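Side-chain contacts in pirin family protein (Acinetobacter baumannii, PDB 6D0P), which probably acts as a quercetin 2,3-dioxygenase, a metal-dependent oxidoreductase of the pirin family built from two cupin domains: residues 27-32 / 205-210; 72-77 / 164-169; 90-93 / 97-100; 126-131 / 183-188. One frame throughout, in Å; residues are numbered along the deposited sequence.

Interaction 1 of 4, residues 27-32 / 205-210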
# COMPACT_ATOMS: atom_id res chain seq x y z
N ASN A 27 -6.75 -4.37 -8.49
CA ASN A 27 -6.30 -5.09 -7.33
C ASN A 27 -5.08 -5.91 -7.76
O ASN A 27 -5.23 -6.77 -8.62
CB ASN A 27 -7.35 -6.04 -6.76
CG ASN A 27 -6.80 -6.81 -5.59
OD1 ASN A 27 -6.54 -8.00 -5.70
ND2 ASN A 27 -6.50 -6.11 -4.51
N LEU A 28 -3.92 -5.63 -7.21
CA LEU A 28 -2.70 -6.36 -7.63
C LEU A 28 -2.46 -7.57 -6.73
O LEU A 28 -1.84 -8.54 -7.18
CB LEU A 28 -1.53 -5.39 -7.66
CG LEU A 28 -1.73 -4.19 -8.57
CD1 LEU A 28 -0.43 -3.42 -8.72
CD2 LEU A 28 -2.26 -4.62 -9.93
N PHE A 29 -2.92 -7.53 -5.49
CA PHE A 29 -2.88 -8.73 -4.67
C PHE A 29 -3.88 -8.57 -3.52
O PHE A 29 -4.25 -7.45 -3.09
CB PHE A 29 -1.46 -9.09 -4.18
CG PHE A 29 -0.76 -8.13 -3.25
CD1 PHE A 29 -1.15 -8.00 -1.92
CD2 PHE A 29 0.34 -7.41 -3.68
CE1 PHE A 29 -0.48 -7.12 -1.08
CE2 PHE A 29 1.03 -6.57 -2.83
CZ PHE A 29 0.61 -6.43 -1.53
N SER A 30 -4.29 -9.73 -3.04
CA SER A 30 -5.21 -9.84 -1.93
C SER A 30 -4.89 -11.08 -1.08
O SER A 30 -4.60 -12.14 -1.62
CB SER A 30 -6.64 -9.88 -2.42
OG SER A 30 -7.52 -10.12 -1.34
N TYR A 31 -5.09 -10.96 0.23
CA TYR A 31 -4.90 -12.04 1.20
C TYR A 31 -5.90 -13.17 0.92
O TYR A 31 -5.69 -14.31 1.31
CB TYR A 31 -5.09 -11.55 2.63
CG TYR A 31 -6.50 -11.18 2.99
CD1 TYR A 31 -7.38 -12.13 3.49
CD2 TYR A 31 -6.96 -9.88 2.85
CE1 TYR A 31 -8.70 -11.80 3.79
CE2 TYR A 31 -8.25 -9.53 3.19
CZ TYR A 31 -9.13 -10.50 3.64
OH TYR A 31 -10.41 -10.16 3.97
N ASP A 32 -7.00 -12.82 0.27
CA ASP A 32 -8.08 -13.75 0.01
C ASP A 32 -7.65 -14.76 -1.06
O ASP A 32 -8.19 -15.84 -1.12
CB ASP A 32 -9.35 -13.03 -0.45
CG ASP A 32 -10.60 -13.89 -0.30
OD1 ASP A 32 -10.83 -14.39 0.82
OD2 ASP A 32 -11.31 -14.06 -1.31
N THR A 205 9.39 -11.96 3.56
CA THR A 205 8.51 -11.87 2.39
C THR A 205 9.04 -10.72 1.54
O THR A 205 9.41 -9.69 2.11
CB THR A 205 7.08 -11.54 2.83
OG1 THR A 205 6.61 -12.65 3.58
CG2 THR A 205 6.14 -11.21 1.69
N THR A 206 9.08 -10.90 0.21
CA THR A 206 9.61 -9.91 -0.69
C THR A 206 8.73 -9.86 -1.92
O THR A 206 8.64 -10.85 -2.68
CB THR A 206 11.06 -10.23 -1.07
OG1 THR A 206 11.88 -10.30 0.10
CG2 THR A 206 11.64 -9.19 -2.00
N LEU A 207 8.02 -8.75 -2.07
CA LEU A 207 7.13 -8.53 -3.18
C LEU A 207 7.66 -7.37 -4.03
O LEU A 207 7.98 -6.30 -3.48
CB LEU A 207 5.74 -8.21 -2.65
CG LEU A 207 5.18 -9.18 -1.63
CD1 LEU A 207 3.88 -8.65 -1.07
CD2 LEU A 207 4.98 -10.57 -2.24
N VAL A 208 7.78 -7.58 -5.34
CA VAL A 208 8.18 -6.53 -6.28
C VAL A 208 6.93 -6.15 -7.07
O VAL A 208 6.36 -6.99 -7.77
CB VAL A 208 9.32 -6.96 -7.21
CG1 VAL A 208 9.68 -5.89 -8.22
CG2 VAL A 208 10.52 -7.39 -6.38
N VAL A 209 6.48 -4.93 -6.87
CA VAL A 209 5.28 -4.45 -7.54
C VAL A 209 5.70 -3.49 -8.65
O VAL A 209 6.42 -2.52 -8.39
CB VAL A 209 4.32 -3.76 -6.56
CG1 VAL A 209 3.06 -3.26 -7.26
CG2 VAL A 209 3.95 -4.69 -5.41
N VAL A 210 5.29 -3.80 -9.87
CA VAL A 210 5.53 -2.95 -11.00
C VAL A 210 4.21 -2.28 -11.34
O VAL A 210 3.29 -2.92 -11.80
CB VAL A 210 6.11 -3.74 -12.19
CG1 VAL A 210 6.36 -2.84 -13.40
CG2 VAL A 210 7.37 -4.47 -11.79

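Interaction 2 of 4, residues 72-77 / 164-169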
# COMPACT_ATOMS: atom_id res chain seq x y z
N VAL A 72 -2.40 2.11 4.05
CA VAL A 72 -1.40 3.06 3.64
C VAL A 72 -1.85 3.64 2.30
O VAL A 72 -2.01 2.89 1.33
CB VAL A 72 -0.01 2.42 3.51
CG1 VAL A 72 1.04 3.45 3.17
CG2 VAL A 72 0.36 1.65 4.78
N THR A 73 -2.06 4.95 2.26
CA THR A 73 -2.49 5.60 1.03
C THR A 73 -1.33 6.47 0.53
O THR A 73 -0.81 7.33 1.27
CB THR A 73 -3.77 6.41 1.27
OG1 THR A 73 -4.76 5.52 1.79
CG2 THR A 73 -4.31 7.05 0.01
N ILE A 74 -0.93 6.23 -0.71
CA ILE A 74 0.19 6.91 -1.33
C ILE A 74 -0.35 7.67 -2.54
O ILE A 74 -0.81 7.05 -3.48
CB ILE A 74 1.26 5.87 -1.74
CG1 ILE A 74 1.69 4.97 -0.58
CG2 ILE A 74 2.46 6.54 -2.42
CD1 ILE A 74 2.56 3.79 -1.03
N ALA A 75 -0.30 9.01 -2.52
CA ALA A 75 -0.86 9.82 -3.61
C ALA A 75 0.24 10.09 -4.65
O ALA A 75 1.26 10.66 -4.30
CB ALA A 75 -1.42 11.11 -3.06
N TYR A 76 0.00 9.73 -5.91
CA TYR A 76 0.97 9.99 -7.00
C TYR A 76 0.52 11.18 -7.86
O TYR A 76 1.34 12.02 -8.25
CB TYR A 76 1.19 8.73 -7.84
CG TYR A 76 1.93 7.63 -7.11
CD1 TYR A 76 3.22 7.84 -6.64
CD2 TYR A 76 1.37 6.39 -6.90
CE1 TYR A 76 3.92 6.84 -5.97
CE2 TYR A 76 2.05 5.39 -6.23
CZ TYR A 76 3.33 5.60 -5.78
OH TYR A 76 4.00 4.61 -5.12
N GLN A 77 -0.77 11.24 -8.19
CA GLN A 77 -1.33 12.35 -8.96
C GLN A 77 -2.69 12.65 -8.34
O GLN A 77 -3.45 11.74 -8.01
CB GLN A 77 -1.48 12.03 -10.45
CG GLN A 77 -0.18 11.68 -11.15
CD GLN A 77 -0.33 11.63 -12.66
OE1 GLN A 77 -0.58 12.64 -13.31
NE2 GLN A 77 -0.17 10.44 -13.22
N ARG A 164 12.13 5.93 -2.47
CA ARG A 164 11.65 6.61 -1.26
C ARG A 164 11.45 5.56 -0.17
O ARG A 164 10.83 4.49 -0.43
CB ARG A 164 10.32 7.31 -1.51
CG ARG A 164 10.34 8.33 -2.64
CD ARG A 164 9.16 9.29 -2.50
NE ARG A 164 7.91 8.56 -2.57
CZ ARG A 164 6.72 9.11 -2.36
NH1 ARG A 164 5.62 8.38 -2.52
NH2 ARG A 164 6.63 10.38 -2.03
N VAL A 165 11.94 5.86 1.03
CA VAL A 165 11.82 4.93 2.13
C VAL A 165 10.58 5.31 2.94
O VAL A 165 10.62 6.12 3.86
CB VAL A 165 13.10 4.91 2.99
CG1 VAL A 165 13.07 3.77 3.99
CG2 VAL A 165 14.35 4.83 2.13
N ILE A 166 9.46 4.72 2.57
CA ILE A 166 8.21 5.05 3.24
C ILE A 166 8.21 4.41 4.64
O ILE A 166 7.84 5.05 5.62
CB ILE A 166 7.01 4.65 2.36
CG1 ILE A 166 6.97 5.52 1.10
CG2 ILE A 166 5.71 4.73 3.13
CD1 ILE A 166 5.99 5.04 0.07
N ALA A 167 8.65 3.17 4.72
CA ALA A 167 8.81 2.46 5.98
C ALA A 167 10.05 1.57 5.90
O ALA A 167 10.39 1.06 4.82
CB ALA A 167 7.58 1.63 6.28
N GLY A 168 10.65 1.32 7.05
CA GLY A 168 11.78 0.43 7.14
C GLY A 168 13.11 1.17 7.06
O GLY A 168 13.33 2.19 7.71
N GLU A 169 14.01 0.64 6.26
CA GLU A 169 15.33 1.25 6.17
C GLU A 169 16.01 0.84 4.87
O GLU A 169 15.95 -0.32 4.49
CB GLU A 169 16.21 0.77 7.33
CG GLU A 169 17.66 1.25 7.21
CD GLU A 169 18.38 1.49 8.53
OE1 GLU A 169 18.15 0.73 9.49
OE2 GLU A 169 19.19 2.44 8.59

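Interaction 3 of 4, residues 90-93 / 97-100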
# COMPACT_ATOMS: atom_id res chain seq x y z
N GLY A 90 -7.55 14.23 7.31
CA GLY A 90 -6.60 15.17 6.74
C GLY A 90 -6.59 15.09 5.23
O GLY A 90 -7.44 14.40 4.64
N THR A 91 -5.63 15.76 4.61
CA THR A 91 -5.53 15.75 3.16
C THR A 91 -4.16 15.24 2.73
O THR A 91 -3.14 15.74 3.17
CB THR A 91 -5.82 17.13 2.57
OG1 THR A 91 -7.21 17.40 2.77
CG2 THR A 91 -5.53 17.20 1.08
N ILE A 92 -4.18 14.23 1.87
CA ILE A 92 -2.97 13.62 1.33
C ILE A 92 -2.68 14.30 -0.01
O ILE A 92 -3.38 14.04 -0.99
CB ILE A 92 -3.19 12.10 1.15
CG1 ILE A 92 -3.80 11.46 2.39
CG2 ILE A 92 -1.90 11.42 0.71
CD1 ILE A 92 -4.23 10.01 2.20
N LYS A 93 -1.66 15.14 -0.08
CA LYS A 93 -1.34 15.81 -1.33
C LYS A 93 -0.42 14.91 -2.16
O LYS A 93 0.05 13.86 -1.67
CB LYS A 93 -0.67 17.16 -1.08
CG LYS A 93 -1.43 18.15 -0.22
CD LYS A 93 -0.72 19.50 -0.12
CE LYS A 93 -1.42 20.46 0.81
NZ LYS A 93 -0.77 21.80 0.83
N VAL A 97 1.99 10.66 2.12
CA VAL A 97 1.52 9.34 2.49
C VAL A 97 0.71 9.44 3.80
O VAL A 97 1.03 10.27 4.69
CB VAL A 97 2.70 8.37 2.68
CG1 VAL A 97 2.25 7.04 3.26
CG2 VAL A 97 3.47 8.18 1.38
N GLN A 98 -0.36 8.65 3.90
CA GLN A 98 -1.08 8.46 5.17
C GLN A 98 -0.93 6.99 5.57
O GLN A 98 -1.34 6.09 4.81
CB GLN A 98 -2.56 8.85 5.06
CG GLN A 98 -3.39 8.47 6.29
CD GLN A 98 -2.88 8.98 7.62
OE1 GLN A 98 -2.62 8.20 8.53
NE2 GLN A 98 -2.80 10.30 7.77
N TRP A 99 -0.25 6.75 6.68
CA TRP A 99 -0.08 5.41 7.25
C TRP A 99 -1.04 5.32 8.44
O TRP A 99 -0.71 5.76 9.54
CB TRP A 99 1.38 5.18 7.65
CG TRP A 99 1.70 3.75 7.93
CD1 TRP A 99 1.28 3.01 9.00
CD2 TRP A 99 2.55 2.88 7.15
NE1 TRP A 99 1.78 1.73 8.92
CE2 TRP A 99 2.57 1.63 7.81
CE3 TRP A 99 3.28 3.03 5.97
CZ2 TRP A 99 3.28 0.53 7.31
CZ3 TRP A 99 3.99 1.95 5.49
CH2 TRP A 99 3.97 0.72 6.14
N MSE A 100 -2.25 4.85 8.19
CA MSE A 100 -3.29 4.83 9.22
C MSE A 100 -3.44 3.48 9.84
O MSE A 100 -3.64 2.46 9.15
CB MSE A 100 -4.64 5.20 8.61
CG MSE A 100 -5.73 5.23 9.71
SE MSE A 100 -7.53 5.51 8.91
CE MSE A 100 -7.77 3.71 8.23

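Interaction 4 of 4, residues 126-131 / 183-188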
# COMPACT_ATOMS: atom_id res chain seq x y z
N VAL A 126 -1.98 4.57 -4.75
CA VAL A 126 -1.90 3.18 -4.29
C VAL A 126 -2.47 3.13 -2.87
O VAL A 126 -2.21 4.06 -2.04
CB VAL A 126 -0.45 2.65 -4.30
CG1 VAL A 126 -0.28 1.44 -3.37
CG2 VAL A 126 -0.01 2.29 -5.71
N GLN A 127 -3.29 2.12 -2.61
CA GLN A 127 -3.70 1.81 -1.23
C GLN A 127 -3.21 0.39 -0.90
O GLN A 127 -3.50 -0.59 -1.63
CB GLN A 127 -5.20 1.97 -0.94
CG GLN A 127 -5.50 1.69 0.55
CD GLN A 127 -6.85 2.16 1.05
OE1 GLN A 127 -7.73 1.34 1.36
NE2 GLN A 127 -7.02 3.48 1.13
N LEU A 128 -2.42 0.31 0.16
CA LEU A 128 -1.83 -0.91 0.65
C LEU A 128 -2.37 -1.21 2.05
O LEU A 128 -2.34 -0.33 2.94
CB LEU A 128 -0.32 -0.71 0.69
CG LEU A 128 0.50 -1.80 1.38
CD1 LEU A 128 0.56 -3.04 0.52
CD2 LEU A 128 1.92 -1.32 1.65
N TRP A 129 -2.86 -2.41 2.28
CA TRP A 129 -3.24 -2.83 3.60
C TRP A 129 -2.09 -3.66 4.19
O TRP A 129 -1.60 -4.57 3.52
CB TRP A 129 -4.51 -3.67 3.55
CG TRP A 129 -5.75 -2.96 3.15
CD1 TRP A 129 -5.89 -1.70 2.61
CD2 TRP A 129 -7.07 -3.53 3.17
NE1 TRP A 129 -7.21 -1.44 2.37
CE2 TRP A 129 -7.96 -2.54 2.70
CE3 TRP A 129 -7.58 -4.75 3.62
CZ2 TRP A 129 -9.33 -2.77 2.62
CZ3 TRP A 129 -8.94 -4.97 3.55
CH2 TRP A 129 -9.80 -4.00 3.04
N VAL A 130 -1.72 -3.35 5.41
CA VAL A 130 -0.67 -4.03 6.15
C VAL A 130 -1.27 -4.65 7.41
O VAL A 130 -1.95 -3.95 8.21
CB VAL A 130 0.47 -3.08 6.51
CG1 VAL A 130 1.61 -3.79 7.23
CG2 VAL A 130 1.00 -2.35 5.29
N ASN A 131 -0.96 -5.91 7.64
CA ASN A 131 -1.50 -6.61 8.78
C ASN A 131 -0.73 -6.24 10.04
O ASN A 131 0.39 -5.79 10.00
CB ASN A 131 -1.48 -8.13 8.56
CG ASN A 131 -2.57 -8.87 9.32
OD1 ASN A 131 -3.34 -8.26 10.07
ND2 ASN A 131 -2.68 -10.18 9.08
N LEU A 183 9.40 -4.37 8.71
CA LEU A 183 8.94 -4.37 7.34
C LEU A 183 9.47 -3.13 6.61
O LEU A 183 9.86 -2.12 7.23
CB LEU A 183 7.41 -4.48 7.28
CG LEU A 183 6.60 -3.30 7.78
CD1 LEU A 183 6.35 -2.30 6.67
CD2 LEU A 183 5.26 -3.76 8.32
N ASN A 184 9.52 -3.28 5.29
CA ASN A 184 9.96 -2.24 4.37
C ASN A 184 8.85 -1.95 3.36
O ASN A 184 8.22 -2.87 2.79
CB ASN A 184 11.19 -2.65 3.56
CG ASN A 184 12.45 -2.72 4.38
OD1 ASN A 184 12.86 -1.71 4.95
ND2 ASN A 184 13.09 -3.89 4.41
N VAL A 185 8.67 -0.66 3.11
CA VAL A 185 7.83 -0.21 2.03
C VAL A 185 8.65 0.85 1.32
O VAL A 185 8.93 1.92 1.89
CB VAL A 185 6.45 0.34 2.45
CG1 VAL A 185 5.71 0.94 1.26
CG2 VAL A 185 5.59 -0.73 3.11
N TRP A 186 9.10 0.49 0.12
CA TRP A 186 9.91 1.39 -0.69
C TRP A 186 9.18 1.65 -2.01
O TRP A 186 8.62 0.72 -2.60
CB TRP A 186 11.29 0.79 -0.98
CG TRP A 186 12.05 0.29 0.20
CD1 TRP A 186 12.02 0.78 1.48
CD2 TRP A 186 13.05 -0.74 0.19
NE1 TRP A 186 12.89 0.07 2.27
CE2 TRP A 186 13.54 -0.86 1.50
CE3 TRP A 186 13.53 -1.61 -0.80
CZ2 TRP A 186 14.51 -1.80 1.85
CZ3 TRP A 186 14.49 -2.55 -0.46
CH2 TRP A 186 14.97 -2.64 0.85
N ASP A 187 9.18 2.88 -2.50
CA ASP A 187 8.58 3.11 -3.82
C ASP A 187 9.58 3.91 -4.66
O ASP A 187 10.55 4.46 -4.15
CB ASP A 187 7.18 3.72 -3.74
CG ASP A 187 7.11 5.22 -3.55
OD1 ASP A 187 8.16 5.81 -3.29
OD2 ASP A 187 6.00 5.78 -3.66
N GLY A 188 9.33 4.03 -5.93
CA GLY A 188 10.25 4.86 -6.70
C GLY A 188 10.14 4.63 -8.19
O GLY A 188 9.13 4.11 -8.69

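Interaction 1 of 4, residues 27-32 / 205-210
The interface between the two cupin domains of a pirin is a pair of beta-sheets laid face to face, and here Leu-28 and Phe-29 meet Leu-207 and Val-209 across it. Strands 27-30 and 205-210 run nearly antiparallel, at 164°, with their axes 9.5 Å apart at closest approach, a spacing that side chains rather than backbone bonds must bridge. A classic beta bulge shapes the N-terminal side: Leu-28 and Phe-29 both stand opposite Leu-44, so two consecutive side chains point at the other sheet. Leu-28 brings CD1 to within 3.8 Å of Val-209 CG1, the two side chains crossing obliquely. In Phe-29, CG sits between the backbone N and the carbonyl carbon (chi1 65°), and Leu-207 CD1 approaches the ring at a slant, 3.9 Å from Phe-29 CE2. Val-209 CG2 comes to the edge of the same ring, 4.3 Å from Phe-29 CE2, so the two methyls of one valine serve two partners. Beside the bulge, Asn-27 ND2 donates to Phe-29 O at 3.0 Å, from above the carbonyl plane, and also bonds Asp-45. Ser-30 OG then N-caps helix 31-34 by accepting from Asp-32 N. Around this buried patch, Leu-44 of strand 41-52, Val-228 of strand 227-231 and Leu-251 of strand 245-253 continue the apolar packing.

Interaction 2 of 4, residues 72-77 / 164-169
Ile-74 meets both Ile-166 and Arg-164 across the interface between the sheets of the two cupin domains, and the contact shows how one side chain can serve an apolar core with one branch and a charged group with the other. The purely apolar part is a tip-to-tip approach: CD1 of Ile-74 stops 3.8 Å from CD1 of Ile-166. Each isoleucine has CG1 anti to its carbonyl carbon (chi1 -54° in Ile-74, -67° in Ile-166) and a nearly extended chi2, which carries the two end methyls toward each other. The bulge at Ile-166 and Ala-167, both facing Val-185, belongs to a corner where the chain leaves strand 162-165.

The second kind of contact involves the guanidinium of Arg-164. Ile-74 CG2 lies in its plane, at the edge, 3.7 Å from Arg-164 NH1, as the two side chains slide past each other in opposite directions. Tyr-76 passes it as well, with CE1 4.1 Å from Arg-164 NH1 and the ring and guanidinium planes 42° apart.

The polar ends converge on a third residue. Asp-187 forms a salt bridge from OD1 to Arg-164 NE and a hydrogen bond from OD2 to Tyr-76 OH, so one carboxylate holds both side chains in place and probably offsets the charge of the arginine. Arg-164 NH2 also bonds Gly-95 O. Within their sheets, strand 69-75 lies between 121-131, whose Val-126 packs on Tyr-76, and 97-101, while strand 162-165 runs beside 183-190, which supplies Val-185 and Asp-187.

Interaction 3 of 4, residues 90-93 / 97-100
Ile-92 and Val-97 lie at the two ends of a tight reversal, their CA atoms 6.3 Å apart, but segments 90-93 and 97-100 do not pair. Strand 89-92 bonds its backbone to strand 80-84, as in Ile-92 with Val-80, while strand 97-101 bonds to strand 69-75, as in Gln-98 with Thr-73. The connection therefore passes from one sheet of the N-terminal cupin to the other, and Lys-93 N is held at the turn by Asp-96 OD2. This is the metal-bearing cupin: the Gln-98 side chain lies about 9 Å from the bound manganese ion, and that of Ile-92 about 6 Å from the side chain of the ligand Glu-110. Ile-92, with its chi2 extended (171°), lays CD1 against Gln-98 CB at 3.5 Å, and CG1 follows at 3.9 Å from the same Gln-98 CB. The two side chains cross at about a right angle. A further approach, Ile-92 CG2 to the backbone N of Val-97, is looser at 4.2 Å. Gln-98 leaves its backbone with CG anti to N and then bends at chi2 (55°), turning the amide off the isoleucine, and its OE1 takes a hydrogen bond from Gln-144 N. Glutamine thus acts in two halves: the aliphatic base is packed against Ile-92 as a hydrocarbon, whereas the buried amide oxygen is satisfied elsewhere.

Interaction 4 of 4, residues 126-131 / 183-188
A chi1 of 171° in Leu-128 swings CG away from the backbone N and directs CD2 across the domain interface at Val-185, its other methyl going to Phe-29, while Leu-183, its CG held between backbone N and carbonyl carbon (chi1 68°), directs CD2 at Val-130. The motif is the face-to-face packing of two cupin sheets, one from each half of the pirin. Strands 126-131 and 183-188 line up in opposite senses, Leu-128 over Val-185 and Val-130 over Leu-183, with CA atoms 9.8 Å and 9.7 Å apart. Both pairs meet tip to tip: Leu-128 CD2 is 4.0 Å from Val-185 CG2, and Val-130 CG1 is 3.8 Å from Leu-183 CD2. Leucine faces valine in both, with the roles of the two strands exchanged. Leu-251 adds to the packing around Leu-128 and Val-185. The other face of strand 126-131 turns towards the metal site. There Gln-127 bonds the manganese ligand Glu-110 through NE2, a second-shell contact that probably helps to position the carboxylate, and its own amide is steadied by Trp-129, whose NE1 donates in the plane of the indole to Gln-127 OE1 at 3.0 Å and 163°.

From the N terminus, segment 27-32 opens interaction 1, the longest loop, within which everything else is nested. Segment 72-77 opens interaction 2, and interaction 3 opens and closes inside that loop, joining two sheets of the N-terminal cupin. Segment 126-131 then opens interaction 4 before 164-169 closes interaction 2, so these two cross; 183-188 closes interaction 4, and 205-210 finally closes interaction 1. Interactions 1, 2 and 4 all fasten the N-terminal sheet to the C-terminal one. Side chains connect them: Phe-29 CZ touches Leu-128 CD1 at 4.0 Å, and Trp-99 of interaction 3 packs against Val-185 of interaction 4.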